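Local atomic coordinates of ubiquitin-like-specific protease 2 (Saccharomyces cerevisiae, PDB entry 5LNB), a protein that removes SUMO from modified proteins as a cysteine protease of the Ulp1 (C48) family, this chain comprising its catalytic part. Residues A[42-47]-A[265-269]. Sequence-based numbering, arbitrary orientation.
Sequences CLFNKD and RKNLR
Phe44 and Arg269 meet flat: the guanidinium lies on the phenyl ring, their planes 12° apart, with CZ of Arg269 off-centre, 4.4 Å from the Phe44 ring centroid. The methylene CD of Arg269 sits over the middle of the same ring face, 3.7 Å from its centroid, adding a CH-pi contact to the cation-pi one. A bend at chi3 (-38°) folds the Arg269 head back so that NH1 also donates a nearly straight hydrogen bond of 3.0 Å to Leu43 O, close to the guanidinium plane. Arginine suits this place because its edge can bond a carbonyl while its face stacks on a ring. Leu43 runs past the aliphatic part of Arg269 in the opposite direction, CB against CG, and crosses Leu268 at about a right angle, CD2 of Leu43 lying 4.1 Å from CD1 of Leu268. Their branched apolar ends suit packing on each other and on Ile53 and Phe57 of helix 51-67. The contact thus ties the loop leading into that helix to the start of helix 264-285 in the Ulp1-type, papain-like protease domain. Arg265 offers two N-H groups end-on to Asp47 O, NH1 at 2.8 Å in the carbonyl plane on a lone pair and NH2 at 3.0 Å tilted from it, both bonds bent, while CA of Lys46 covers one face. Its charge also serves Asp214, salt-bridged to NH2. A leucine in place of Arg265 would probably leave the Asp47 carbonyl without its two donors and Asp214 without this counter-charge. The backbone bond from Asp47 N to Phe44 O closes the beta turn 44-47, whose last residue carries the gripped carbonyl.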
# COMPACT_ATOMS: atom_id res chain seq x y z
N CYS A 42 17.96 1.47 3.97
CA CYS A 42 17.02 1.77 5.04
C CYS A 42 16.47 0.51 5.69
O CYS A 42 15.91 0.59 6.79
CB CYS A 42 15.87 2.64 4.52
SG CYS A 42 14.66 1.79 3.50
N LEU A 43 16.63 -0.65 5.05
CA LEU A 43 16.21 -1.93 5.61
C LEU A 43 17.23 -2.51 6.60
O LEU A 43 17.19 -3.70 6.91
CB LEU A 43 15.94 -2.94 4.48
CG LEU A 43 14.80 -2.57 3.51
CD1 LEU A 43 14.78 -3.50 2.29
CD2 LEU A 43 13.44 -2.59 4.21
N PHE A 44 18.15 -1.69 7.09
CA PHE A 44 19.03 -2.10 8.17
C PHE A 44 18.59 -1.45 9.47
O PHE A 44 17.92 -0.41 9.48
CB PHE A 44 20.48 -1.74 7.85
CG PHE A 44 21.11 -2.61 6.80
CD1 PHE A 44 21.71 -3.81 7.15
CD2 PHE A 44 21.08 -2.24 5.47
CE1 PHE A 44 22.29 -4.62 6.18
CE2 PHE A 44 21.65 -3.05 4.50
CZ PHE A 44 22.26 -4.24 4.85
N ASN A 45 18.95 -2.09 10.59
CA ASN A 45 18.58 -1.61 11.91
C ASN A 45 17.08 -1.34 11.99
O ASN A 45 16.27 -2.26 11.83
CB ASN A 45 19.37 -0.34 12.26
CG ASN A 45 20.88 -0.54 12.14
OD1 ASN A 45 21.45 -1.46 12.73
ND2 ASN A 45 21.52 0.34 11.37
N LYS A 46 16.71 -0.09 12.24
CA LYS A 46 15.32 0.34 12.27
C LYS A 46 15.17 1.68 11.58
O LYS A 46 14.48 2.58 12.07
CB LYS A 46 14.79 0.41 13.71
CG LYS A 46 14.76 -0.93 14.42
CD LYS A 46 14.56 -0.77 15.89
CE LYS A 46 14.74 -2.10 16.60
NZ LYS A 46 14.51 -1.97 18.06
N ASP A 47 15.84 1.84 10.44
CA ASP A 47 15.77 3.10 9.72
C ASP A 47 14.37 3.33 9.16
O ASP A 47 13.64 2.38 8.86
CB ASP A 47 16.79 3.14 8.59
CG ASP A 47 18.21 3.34 9.09
OD1 ASP A 47 18.44 3.35 10.32
OD2 ASP A 47 19.11 3.50 8.24
N ARG A 265 11.97 -6.95 8.55
CA ARG A 265 12.97 -6.11 7.89
C ARG A 265 14.05 -6.96 7.22
O ARG A 265 14.42 -6.72 6.06
CB ARG A 265 13.59 -5.18 8.92
CG ARG A 265 13.86 -3.80 8.44
CD ARG A 265 14.38 -3.00 9.59
NE ARG A 265 13.40 -2.05 10.08
CZ ARG A 265 13.27 -0.82 9.61
NH1 ARG A 265 14.07 -0.42 8.63
NH2 ARG A 265 12.35 0.00 10.11
N LYS A 266 14.58 -7.95 7.94
CA LYS A 266 15.63 -8.78 7.37
C LYS A 266 15.11 -9.57 6.18
O LYS A 266 15.82 -9.74 5.18
CB LYS A 266 16.20 -9.71 8.44
CG LYS A 266 17.05 -10.83 7.88
CD LYS A 266 17.67 -11.68 8.96
CE LYS A 266 18.92 -12.41 8.43
NZ LYS A 266 19.80 -12.94 9.52
N ASN A 267 13.86 -10.04 6.25
CA ASN A 267 13.33 -10.84 5.15
C ASN A 267 13.11 -9.99 3.90
O ASN A 267 13.34 -10.46 2.78
CB ASN A 267 12.06 -11.56 5.59
CG ASN A 267 12.35 -12.71 6.55
OD1 ASN A 267 13.24 -13.52 6.30
ND2 ASN A 267 11.63 -12.76 7.67
N LEU A 268 12.70 -8.73 4.08
CA LEU A 268 12.61 -7.82 2.95
C LEU A 268 13.98 -7.60 2.31
O LEU A 268 14.10 -7.55 1.08
CB LEU A 268 11.99 -6.49 3.38
CG LEU A 268 10.54 -6.51 3.90
CD1 LEU A 268 10.19 -5.15 4.44
CD2 LEU A 268 9.54 -6.92 2.79
N ARG A 269 15.04 -7.48 3.13
CA ARG A 269 16.39 -7.33 2.58
C ARG A 269 16.78 -8.56 1.78
O ARG A 269 17.31 -8.45 0.67
CB ARG A 269 17.41 -7.11 3.69
CG ARG A 269 17.39 -5.76 4.34
CD ARG A 269 18.76 -5.45 4.94
NE ARG A 269 19.42 -6.61 5.55
CZ ARG A 269 19.27 -6.99 6.82
NH1 ARG A 269 18.47 -6.32 7.62
NH2 ARG A 269 19.93 -8.05 7.27